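Local coordinates for histidine acid phosphatase (Bifidobacterium longum subsp. infantis, PDB 6RXD), which is a histidine acid phytase that probably removes phosphate groups from inositol polyphosphates such as phytate, and from 2,3-bisphosphoglycerate, at residues 192-195 and 199-202; 303-308 and 343-348; 401-406 and 438-443. One frame throughout, in Å; residues are numbered along the deposited sequence. Where two conformers were deposited one is given.

Interaction 1 (192-195 and 199-202); sequences KVQN and TSKV
V193 and N195 face T199 and K201 across a tight antiparallel turn. The two main-chain bonds, K201 N to V193 O (2.9 Å) and N195 N to T199 O (2.8 Å), flank Q194 and S200, a single non-hydrogen-bonded pair in a stretch that forms no regular strand.

The side-chain bonds centre on K201. Its chain runs extended, then bends at the last torsion (chi4 66°), which brings NZ to 2.7 Å from K192 O and also to 2.7 Å from N195 OD1, each approached almost head-on; NZ also bonds Y189 O. The other end of the N195 amide is held too: ND2 lies 3.1 Å from T199 OG1, which stays in the amide plane and also bonds D197. These two bonds probably fix which way round the amide sits. A methionine in place of K201 would probably leave K192 O, N195 OD1 and Y189 O without this donor, with the amide then held through ND2.

Water bridges finish the outer side, one joining Q194 NE2 to S200 OG, the other N195 O to T199 O.

The turn lies between helices 185-188 and 206-220: N195 rests on P185, and V193 packs against Y208 and A211.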
ATOM      1  N   LYS A 192     -12.397  -7.544   4.776  1.00 16.51           N
ATOM      2  CA  LYS A 192     -13.785  -7.059   4.846  1.00 14.79           C
ATOM      3  C   LYS A 192     -14.763  -8.067   4.310  1.00 17.57           C
ATOM      4  O   LYS A 192     -14.443  -8.833   3.404  1.00 20.05           O
ATOM      5  CB  LYS A 192     -13.949  -5.761   4.056  1.00 19.28           C
ATOM      6  CG  LYS A 192     -13.476  -4.535   4.796  1.00 31.53           C
ATOM      7  CD  LYS A 192     -13.683  -3.282   3.973  1.00 35.57           C
ATOM      8  CE  LYS A 192     -13.227  -2.052   4.742  1.00 43.04           C
ATOM      9  NZ  LYS A 192     -13.019  -0.889   3.835  1.00 47.25           N
ATOM     10  N   VAL A 193     -15.975  -8.048   4.856  1.00 18.20           N
ATOM     11  CA  VAL A 193     -17.030  -8.918   4.361  1.00 17.21           C
ATOM     12  C   VAL A 193     -17.521  -8.425   3.006  1.00 19.39           C
ATOM     13  O   VAL A 193     -17.783  -9.218   2.096  1.00 20.99           O
ATOM     14  CB  VAL A 193     -18.192  -9.010   5.369  1.00 20.70           C
ATOM     15  CG1 VAL A 193     -19.438  -9.633   4.724  1.00 21.29           C
ATOM     16  CG2 VAL A 193     -17.765  -9.815   6.592  1.00 20.52           C
ATOM     17  N   GLN A 194     -17.628  -7.107   2.871  1.00 20.31           N
ATOM     18  CA  GLN A 194     -18.094  -6.498   1.633  1.00 23.82           C
ATOM     19  C   GLN A 194     -16.983  -6.433   0.592  1.00 22.32           C
ATOM     20  O   GLN A 194     -15.971  -5.758   0.800  1.00 23.44           O
ATOM     21  CB  GLN A 194     -18.622  -5.083   1.898  1.00 22.96           C
ATOM     22  CG  GLN A 194     -19.803  -5.017   2.857  1.00 27.37           C
ATOM     23  CD  GLN A 194     -19.439  -5.372   4.286  1.00 25.31           C
ATOM     24  OE1 GLN A 194     -18.324  -5.101   4.745  1.00 27.00           O
ATOM     25  NE2 GLN A 194     -20.380  -5.995   4.999  1.00 22.62           N
ATOM     26  N   ASN A 195     -17.182  -7.127  -0.527  1.00 20.11           N
ATOM     27  CA  ASN A 195     -16.230  -7.119  -1.631  1.00 19.96           C
ATOM     28  C   ASN A 195     -16.353  -5.847  -2.452  1.00 20.76           C
ATOM     29  O   ASN A 195     -17.433  -5.256  -2.526  1.00 22.83           O
ATOM     30  CB  ASN A 195     -16.456  -8.342  -2.528  1.00 21.77           C
ATOM     31  CG  ASN A 195     -16.230  -9.642  -1.798  1.00 25.31           C
ATOM     32  OD1 ASN A 195     -15.364  -9.726  -0.928  1.00 21.43           O
ATOM     33  ND2 ASN A 195     -17.007 -10.669  -2.143  1.00 25.07           N
ATOM     34  N   THR A 199     -20.506  -7.466  -4.259  1.00 28.76           N
ATOM     35  CA  THR A 199     -20.907  -8.727  -3.648  1.00 22.98           C
ATOM     36  C   THR A 199     -20.369  -8.801  -2.218  1.00 24.77           C
ATOM     37  O   THR A 199     -19.574  -7.958  -1.807  1.00 23.85           O
ATOM     38  CB  THR A 199     -20.419  -9.946  -4.456  1.00 25.28           C
ATOM     39  OG1 THR A 199     -18.987 -10.001  -4.432  1.00 24.36           O
ATOM     40  CG2 THR A 199     -20.889  -9.852  -5.902  1.00 28.00           C
ATOM     41  N   SER A 200     -20.816  -9.799  -1.460  1.00 25.74           N
ATOM     42  CA  SER A 200     -20.307  -9.999  -0.107  1.00 28.91           C
ATOM     43  C   SER A 200     -19.910 -11.448   0.128  1.00 24.48           C
ATOM     44  O   SER A 200     -20.469 -12.361  -0.482  1.00 27.00           O
ATOM     45  CB  SER A 200     -21.339  -9.567   0.934  1.00 30.15           C
ATOM     46  OG  SER A 200     -21.544  -8.168   0.887  0.76 25.90           O
ATOM     47  N   LYS A 201     -18.936 -11.653   1.008  1.00 22.55           N
ATOM     48  CA  LYS A 201     -18.545 -12.999   1.395  1.00 21.73           C
ATOM     49  C   LYS A 201     -19.735 -13.708   2.036  1.00 27.31           C
ATOM     50  O   LYS A 201     -20.587 -13.065   2.656  1.00 24.21           O
ATOM     51  CB  LYS A 201     -17.328 -12.959   2.320  1.00 21.10           C
ATOM     52  CG  LYS A 201     -16.099 -12.368   1.629  1.00 22.56           C
ATOM     53  CD  LYS A 201     -14.933 -12.214   2.575  1.00 22.08           C
ATOM     54  CE  LYS A 201     -13.684 -11.745   1.818  1.00 19.82           C
ATOM     55  NZ  LYS A 201     -13.821 -10.367   1.243  1.00 18.43           N
ATOM     56  N   VAL A 202     -19.809 -15.023   1.849  1.00 26.52           N
ATOM     57  CA  VAL A 202     -20.991 -15.802   2.223  1.00 25.69           C
ATOM     58  C   VAL A 202     -20.880 -16.302   3.653  1.00 23.20           C
ATOM     59  O   VAL A 202     -19.910 -16.975   3.991  1.00 25.39           O
ATOM     60  CB  VAL A 202     -21.148 -17.008   1.284  1.00 31.14           C
ATOM     61  CG1 VAL A 202     -22.272 -17.929   1.758  1.00 30.62           C
ATOM     62  CG2 VAL A 202     -21.410 -16.531  -0.131  1.00 34.73           C
TER
HETATM   63  O   HOH W   1     -22.667  -7.061   3.300  1.00 26.80           O
HETATM   64  O   HOH W   2     -19.917  -5.025  -1.384  1.00 35.27           O

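Interaction 2 (303-308 and 343-348); sequences DAAMDL and RMFAWA
A Met-aromatic contact between M306 and F345 forms the heart of this helix-helix interface, where helix 301-317 packs against helix 339-357. The CA atoms of these two residues are 6.8 Å apart, and three side chains, A305, M306 and F345, make the contact.

M306 reaches across with its sulfur. CG stands anti to the carbonyl carbon (chi1 -72°), and two further bends fold the chain so that SD, not the methyl, meets the ring first. SD sits 3.5 Å from F345 CD1 and 3.8 Å from F345 CB, at the root of the ring. Measured to the ring centroid it is 4.4 Å away and 50° off the normal, an oblique approach. The methyl turns away from the ring toward the main chain, with CE 4.1 Å from F345 O.

The far end of the same ring belongs to A305. Its CB comes within 4.1 Å of F345 CZ, again obliquely, so the phenyl touches one neighbour near its base and the next near its tip. No hydrogen bond crosses the interface; the contact is purely apolar and sulfur-aromatic, and all three residues are buried.

Helix 235-245 closes the group, with L244 against F345 and S241 against A305. E301 and D341, near the starts of the two packed helices, bind zinc in a crystal structure of this protein, though no zinc is bound to them in this model. The result is a three-helix junction with a Met-aromatic pair and an alanine methyl against the ring's outer end, in the helical part of this histidine phosphatase.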
ATOM      1  N   ASP A 303      -6.144  19.314  13.662  1.00 12.74           N
ATOM      2  CA  ASP A 303      -6.878  19.025  12.434  1.00 11.30           C
ATOM      3  C   ASP A 303      -6.284  19.723  11.225  1.00 11.15           C
ATOM      4  O   ASP A 303      -6.124  19.106  10.167  1.00 12.90           O
ATOM      5  CB  ASP A 303      -8.336  19.483  12.557  1.00 13.27           C
ATOM      6  CG  ASP A 303      -9.140  18.639  13.513  1.00 22.06           C
ATOM      7  OD1 ASP A 303      -8.696  17.533  13.899  1.00 18.22           O
ATOM      8  OD2 ASP A 303     -10.245  19.095  13.859  1.00 17.06           O
ATOM      9  N   ALA A 304      -5.998  21.014  11.358  1.00 12.56           N
ATOM     10  CA  ALA A 304      -5.466  21.772  10.226  1.00 13.14           C
ATOM     11  C   ALA A 304      -4.083  21.280   9.820  1.00 11.89           C
ATOM     12  O   ALA A 304      -3.803  21.122   8.627  1.00 11.63           O
ATOM     13  CB  ALA A 304      -5.440  23.272  10.531  1.00 12.06           C
ATOM     14  N   ALA A 305      -3.222  21.014  10.803  1.00 11.67           N
ATOM     15  CA  ALA A 305      -1.863  20.568  10.509  1.00 11.70           C
ATOM     16  C   ALA A 305      -1.862  19.179   9.875  1.00 14.25           C
ATOM     17  O   ALA A 305      -1.106  18.919   8.930  1.00 11.74           O
ATOM     18  CB  ALA A 305      -0.988  20.591  11.775  1.00 11.80           C
ATOM     19  N   MET A 306      -2.692  18.275  10.397  1.00 10.75           N
ATOM     20  CA  MET A 306      -2.754  16.941   9.820  0.93 11.38           C
ATOM     21  C   MET A 306      -3.345  16.989   8.417  1.00 12.79           C
ATOM     22  O   MET A 306      -2.944  16.209   7.559  1.00 12.90           O
ATOM     23  CB  MET A 306      -3.542  15.972  10.720  0.82 12.80           C
ATOM     24  CG  MET A 306      -2.810  15.572  12.013  0.62 14.17           C
ATOM     25  SD  MET A 306      -1.228  14.717  11.759  0.48 13.73           S
ATOM     26  CE  MET A 306      -1.725  13.493  10.552  1.00 22.71           C
ATOM     27  N   ASP A 307      -4.275  17.905   8.168  1.00 11.55           N
ATOM     28  CA  ASP A 307      -4.778  18.081   6.805  1.00 14.19           C
ATOM     29  C   ASP A 307      -3.675  18.584   5.876  1.00 12.56           C
ATOM     30  O   ASP A 307      -3.552  18.103   4.740  1.00 11.07           O
ATOM     31  CB  ASP A 307      -5.988  19.023   6.768  1.00 10.81           C
ATOM     32  CG  ASP A 307      -7.213  18.415   7.408  1.00 18.63           C
ATOM     33  OD1 ASP A 307      -7.138  17.247   7.831  1.00 17.31           O
ATOM     34  OD2 ASP A 307      -8.250  19.104   7.486  1.00 17.96           O
ATOM     35  N   LEU A 308      -2.860  19.514   6.365  1.00 12.26           N
ATOM     36  CA  LEU A 308      -1.755  20.054   5.571  1.00 10.98           C
ATOM     37  C   LEU A 308      -0.717  18.960   5.315  1.00 11.83           C
ATOM     38  O   LEU A 308      -0.186  18.844   4.206  1.00 13.05           O
ATOM     39  CB  LEU A 308      -1.103  21.263   6.271  1.00 10.57           C
ATOM     40  CG  LEU A 308      -0.029  22.016   5.471  1.00 10.89           C
ATOM     41  CD1 LEU A 308      -0.624  22.458   4.144  1.00 16.13           C
ATOM     42  CD2 LEU A 308       0.448  23.223   6.263  1.00 15.49           C
ATOM     43  N   ARG A 343       7.817  14.169  10.664  1.00 14.36           N
ATOM     44  CA  ARG A 343       8.121  12.888  11.290  0.57 14.90           C
ATOM     45  C   ARG A 343       7.103  12.570  12.391  1.00 13.68           C
ATOM     46  O   ARG A 343       6.675  11.432  12.537  1.00 15.00           O
ATOM     47  CB  ARG A 343       9.552  12.911  11.840  0.57 15.88           C
ATOM     48  CG  ARG A 343       9.992  11.661  12.583  0.57 17.58           C
ATOM     49  CD  ARG A 343      11.382  11.881  13.189  0.57 13.89           C
ATOM     50  NE  ARG A 343      11.831  10.724  13.954  0.57 22.75           N
ATOM     51  CZ  ARG A 343      11.554  10.535  15.238  0.57 21.48           C
ATOM     52  NH1 ARG A 343      11.997   9.452  15.859  0.57 26.59           N
ATOM     53  NH2 ARG A 343      10.832  11.433  15.899  0.57 21.30           N
ATOM     54  N   MET A 344       6.710  13.589  13.159  1.00 13.81           N
ATOM     55  CA  MET A 344       5.678  13.410  14.183  0.94 16.85           C
ATOM     56  C   MET A 344       4.338  13.020  13.553  1.00 14.01           C
ATOM     57  O   MET A 344       3.636  12.147  14.065  1.00 13.81           O
ATOM     58  CB  MET A 344       5.486  14.683  15.018  1.00 17.19           C
ATOM     59  CG  MET A 344       6.680  15.060  15.875  1.00 28.69           C
ATOM     60  SD  MET A 344       7.101  13.768  17.054  0.63 26.00           S
ATOM     61  CE  MET A 344       5.551  13.595  17.934  0.86 26.12           C
ATOM     62  N   PHE A 345       3.963  13.692  12.466  1.00 12.08           N
ATOM     63  CA  PHE A 345       2.692  13.400  11.798  1.00 12.35           C
ATOM     64  C   PHE A 345       2.711  12.019  11.157  1.00 14.33           C
ATOM     65  O   PHE A 345       1.707  11.301  11.171  1.00 12.69           O
ATOM     66  CB  PHE A 345       2.388  14.471  10.744  1.00 12.61           C
ATOM     67  CG  PHE A 345       2.398  15.874  11.294  1.00 16.38           C
ATOM     68  CD1 PHE A 345       1.895  16.134  12.557  1.00 19.61           C
ATOM     69  CD2 PHE A 345       2.950  16.920  10.564  1.00 17.55           C
ATOM     70  CE1 PHE A 345       1.911  17.425  13.077  1.00 23.24           C
ATOM     71  CE2 PHE A 345       2.980  18.215  11.085  1.00 18.85           C
ATOM     72  CZ  PHE A 345       2.454  18.461  12.346  1.00 21.96           C
ATOM     73  N   ALA A 346       3.860  11.652  10.594  1.00 11.48           N
ATOM     74  CA  ALA A 346       4.042  10.310  10.054  1.00 11.46           C
ATOM     75  C   ALA A 346       3.870   9.255  11.132  1.00 13.57           C
ATOM     76  O   ALA A 346       3.299   8.199  10.880  1.00 13.43           O
ATOM     77  CB  ALA A 346       5.420  10.171   9.398  1.00 14.97           C
ATOM     78  N   TRP A 347       4.384   9.521  12.327  1.00 10.56           N
ATOM     79  CA  TRP A 347       4.202   8.559  13.411  1.00 11.46           C
ATOM     80  C   TRP A 347       2.737   8.437  13.764  1.00 14.00           C
ATOM     81  O   TRP A 347       2.241   7.335  13.962  1.00 13.70           O
ATOM     82  CB  TRP A 347       4.997   8.962  14.646  1.00 10.99           C
ATOM     83  CG  TRP A 347       4.592   8.207  15.864  1.00 11.36           C
ATOM     84  CD1 TRP A 347       4.816   6.876  16.130  1.00 12.77           C
ATOM     85  CD2 TRP A 347       3.916   8.734  17.010  1.00 13.28           C
ATOM     86  NE1 TRP A 347       4.297   6.550  17.366  1.00 13.22           N
ATOM     87  CE2 TRP A 347       3.742   7.674  17.925  1.00 15.89           C
ATOM     88  CE3 TRP A 347       3.418   9.997  17.342  1.00 18.73           C
ATOM     89  CZ2 TRP A 347       3.110   7.844  19.161  1.00 17.88           C
ATOM     90  CZ3 TRP A 347       2.780  10.164  18.571  1.00 22.69           C
ATOM     91  CH2 TRP A 347       2.635   9.095  19.463  1.00 22.09           C
ATOM     92  N   ALA A 348       2.045   9.569  13.857  1.00 12.26           N
ATOM     93  CA  ALA A 348       0.618   9.545  14.164  1.00 14.53           C
ATOM     94  C   ALA A 348      -0.150   8.685  13.142  1.00 13.74           C
ATOM     95  O   ALA A 348      -1.010   7.887  13.523  1.00 17.49           O
ATOM     96  CB  ALA A 348       0.061  10.965  14.215  1.00 13.86           C
TER

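Interaction 3 (401-406 and 438-443); sequences ETMMPF and SVTPMA
M404 and T440 make the close half of this contact, between helix 400-410 and the point where the chain leaves helix 436-439. M404 CG lies 3.6 Å from T440 CG2 and 4.0 Å from T440 CB, and SD follows at 4.0 Å from the same CG2. The threonine methyl thus lies alongside the middle of the methionine chain, the two side chains meeting at a slant. T440 is turned with OG1 anti to its own nitrogen (chi1 179°), which hands the methyl to M404 and leaves the hydroxyl for the other side.

That other side is looser. M403 CB is 4.1 Å from T440 OG1, and M403 CG is 3.9 Å from V439 O, both plain van der Waals distances. The V439 side chain stops further back, 4.7 Å from residues 401-406 at its nearest. The looser side is not open to solvent either, since all four touching residues are buried. V439 O is satisfied by Y472 OH, but T440 OG1 has no hydrogen-bonding partner in the model, a polar atom enclosed beside methionine carbons.

The surroundings are consistent with a place beside the catalytic centre, as in relatives. P405 interrupts the main-chain bonding of helix 400-410. H399, just before that helix, and E401 are the first and last residues of the His-Ala-Glu motif of the MINPP group. T440 also touches R44, while A443 bonds the backbone of H45, both in the Arg-His-Gly signature. Such a meeting of the two sequence motifs at the ends of core strands is characteristic of the histidine phosphatase fold.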
ATOM      1  N   GLU A 401      -4.216  -2.676   2.882  1.00 12.30           N
ATOM      2  CA  GLU A 401      -4.904  -3.542   3.828  1.00 12.89           C
ATOM      3  C   GLU A 401      -4.613  -5.010   3.562  1.00 13.67           C
ATOM      4  O   GLU A 401      -4.910  -5.869   4.397  1.00 14.01           O
ATOM      5  CB  GLU A 401      -6.420  -3.295   3.772  1.00 13.63           C
ATOM      6  CG  GLU A 401      -6.870  -1.977   4.414  1.00 20.09           C
ATOM      7  CD  GLU A 401      -6.552  -0.739   3.573  1.00 27.77           C
ATOM      8  OE1 GLU A 401      -6.577   0.369   4.143  1.00 33.22           O
ATOM      9  OE2 GLU A 401      -6.289  -0.856   2.353  1.00 20.07           O
ATOM     10  N   THR A 402      -4.062  -5.294   2.384  1.00 11.19           N
ATOM     11  CA  THR A 402      -3.613  -6.642   2.041  1.00 10.33           C
ATOM     12  C   THR A 402      -2.153  -6.813   2.432  1.00 12.99           C
ATOM     13  O   THR A 402      -1.769  -7.816   3.032  1.00 13.04           O
ATOM     14  CB  THR A 402      -3.788  -6.887   0.531  1.00 11.01           C
ATOM     15  OG1 THR A 402      -5.069  -6.387   0.131  1.00 12.07           O
ATOM     16  CG2 THR A 402      -3.711  -8.364   0.188  1.00 11.86           C
ATOM     17  N   MET A 403      -1.333  -5.829   2.074  1.00 12.60           N
ATOM     18  CA  MET A 403       0.108  -5.919   2.299  1.00 10.48           C
ATOM     19  C   MET A 403       0.518  -5.871   3.775  1.00  9.96           C
ATOM     20  O   MET A 403       1.383  -6.636   4.195  1.00 11.94           O
ATOM     21  CB  MET A 403       0.847  -4.824   1.510  1.00 11.63           C
ATOM     22  CG  MET A 403       2.369  -4.879   1.676  1.00 12.33           C
ATOM     23  SD  MET A 403       3.111  -6.427   1.073  1.00 14.99           S
ATOM     24  CE  MET A 403       2.978  -6.198  -0.697  1.00 15.98           C
ATOM     25  N   MET A 404      -0.095  -4.990   4.561  1.00  9.98           N
ATOM     26  CA  MET A 404       0.330  -4.847   5.955  1.00  9.90           C
ATOM     27  C   MET A 404       0.180  -6.150   6.744  1.00  9.24           C
ATOM     28  O   MET A 404       1.114  -6.578   7.411  1.00 11.79           O
ATOM     29  CB  MET A 404      -0.389  -3.680   6.638  1.00 10.95           C
ATOM     30  CG  MET A 404       0.060  -2.345   6.096  1.00 11.93           C
ATOM     31  SD  MET A 404      -0.690  -0.958   6.961  1.00 14.90           S
ATOM     32  CE  MET A 404      -2.265  -0.891   6.161  1.00 22.90           C
ATOM     33  N   PRO A 405      -0.989  -6.797   6.679  1.00 10.81           N
ATOM     34  CA  PRO A 405      -1.029  -8.054   7.442  1.00  9.59           C
ATOM     35  C   PRO A 405      -0.206  -9.166   6.795  1.00 13.27           C
ATOM     36  O   PRO A 405       0.338 -10.008   7.510  1.00 12.21           O
ATOM     37  CB  PRO A 405      -2.522  -8.404   7.478  1.00 10.22           C
ATOM     38  CG  PRO A 405      -3.127  -7.671   6.310  1.00  9.44           C
ATOM     39  CD  PRO A 405      -2.316  -6.392   6.184  1.00 10.72           C
ATOM     40  N   PHE A 406      -0.096  -9.159   5.471  1.00 13.06           N
ATOM     41  CA  PHE A 406       0.693 -10.174   4.769  1.00 11.98           C
ATOM     42  C   PHE A 406       2.151 -10.091   5.218  1.00 13.54           C
ATOM     43  O   PHE A 406       2.763 -11.106   5.556  1.00 11.51           O
ATOM     44  CB  PHE A 406       0.560  -9.967   3.254  1.00 12.35           C
ATOM     45  CG  PHE A 406       1.152 -11.077   2.412  1.00 12.13           C
ATOM     46  CD1 PHE A 406       0.803 -12.409   2.617  1.00 13.17           C
ATOM     47  CD2 PHE A 406       2.019 -10.766   1.379  1.00 14.69           C
ATOM     48  CE1 PHE A 406       1.339 -13.419   1.802  1.00 12.63           C
ATOM     49  CE2 PHE A 406       2.548 -11.753   0.563  1.00 16.38           C
ATOM     50  CZ  PHE A 406       2.204 -13.087   0.779  1.00 13.29           C
ATOM     51  N   SER A 438       8.343   1.925   4.460  1.00 10.08           N
ATOM     52  CA  SER A 438       9.145   0.774   4.050  0.96 12.49           C
ATOM     53  C   SER A 438       8.343  -0.528   4.026  1.00 14.69           C
ATOM     54  O   SER A 438       8.598  -1.420   3.201  1.00 15.32           O
ATOM     55  CB  SER A 438      10.426   0.650   4.894  1.00 16.61           C
ATOM     56  OG  SER A 438      10.156   0.783   6.272  0.66 16.97           O
ATOM     57  N   VAL A 439       7.350  -0.633   4.901  1.00 11.91           N
ATOM     58  CA  VAL A 439       6.502  -1.815   4.909  1.00 13.09           C
ATOM     59  C   VAL A 439       5.516  -1.818   3.747  1.00 11.66           C
ATOM     60  O   VAL A 439       5.334  -2.837   3.059  1.00 13.41           O
ATOM     61  CB  VAL A 439       5.749  -1.915   6.239  1.00  9.66           C
ATOM     62  CG1 VAL A 439       4.671  -3.010   6.188  1.00 10.07           C
ATOM     63  CG2 VAL A 439       6.751  -2.145   7.376  1.00 10.52           C
ATOM     64  N   THR A 440       4.896  -0.669   3.511  1.00 10.92           N
ATOM     65  CA  THR A 440       3.825  -0.591   2.524  1.00 10.96           C
ATOM     66  C   THR A 440       3.817   0.728   1.753  1.00 14.53           C
ATOM     67  O   THR A 440       2.863   1.505   1.811  1.00 13.34           O
ATOM     68  CB  THR A 440       2.465  -0.895   3.191  1.00 11.58           C
ATOM     69  OG1 THR A 440       1.413  -0.788   2.226  1.00 14.92           O
ATOM     70  CG2 THR A 440       2.199   0.046   4.387  1.00 14.49           C
ATOM     71  N   PRO A 441       4.891   0.989   1.004  1.00  9.60           N
ATOM     72  CA  PRO A 441       4.875   2.176   0.150  1.00 12.53           C
ATOM     73  C   PRO A 441       3.843   1.983  -0.943  1.00 12.01           C
ATOM     74  O   PRO A 441       3.265   0.900  -1.088  1.00 11.47           O
ATOM     75  CB  PRO A 441       6.266   2.163  -0.475  1.00 12.04           C
ATOM     76  CG  PRO A 441       6.714   0.696  -0.413  1.00 12.56           C
ATOM     77  CD  PRO A 441       6.170   0.260   0.913  1.00 12.04           C
ATOM     78  N   MET A 442       3.599   3.030  -1.718  1.00 10.58           N
ATOM     79  CA  MET A 442       2.789   2.845  -2.903  1.00 10.50           C
ATOM     80  C   MET A 442       3.435   1.781  -3.791  1.00 10.36           C
ATOM     81  O   MET A 442       4.675   1.712  -3.903  1.00 11.40           O
ATOM     82  CB  MET A 442       2.621   4.178  -3.633  1.00 10.00           C
ATOM     83  CG  MET A 442       1.782   5.177  -2.848  1.00 12.29           C
ATOM     84  SD  MET A 442       0.046   4.657  -2.725  1.00 16.16           S
ATOM     85  CE  MET A 442      -0.507   5.735  -1.394  1.00 14.09           C
ATOM     86  N   ALA A 443       2.594   0.946  -4.399  1.00 12.89           N
ATOM     87  CA  ALA A 443       3.018  -0.181  -5.243  1.00 10.34           C
ATOM     88  C   ALA A 443       3.887  -1.214  -4.527  1.00 10.84           C
ATOM     89  O   ALA A 443       4.604  -1.975  -5.163  1.00 11.89           O
ATOM     90  CB  ALA A 443       3.718   0.315  -6.543  1.00  9.99           C
TER

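Overall arrangement
The three contacts come one after another along the chain and do not touch. Interactions 1 and 3 approach most closely, with about 6 Å between nearest atoms, against about 10 Å for 2 and 3; E401, in interaction 3, packs on H191, next to K192 of interaction 1. By centres, interaction 3 lies 21 Å from interaction 1 and 20 Å from interaction 2, while 1 and 2 are 33 Å apart. Helix 339-357 carries F345 of interaction 2 and, further along, E356, a zinc ligand in another crystal of this protein, whose side chain is about 8 Å from that of M404. Interaction 3 includes E401 of the His-Ala-Glu motif and borders R44 and H45, so it is probably nearest the active site.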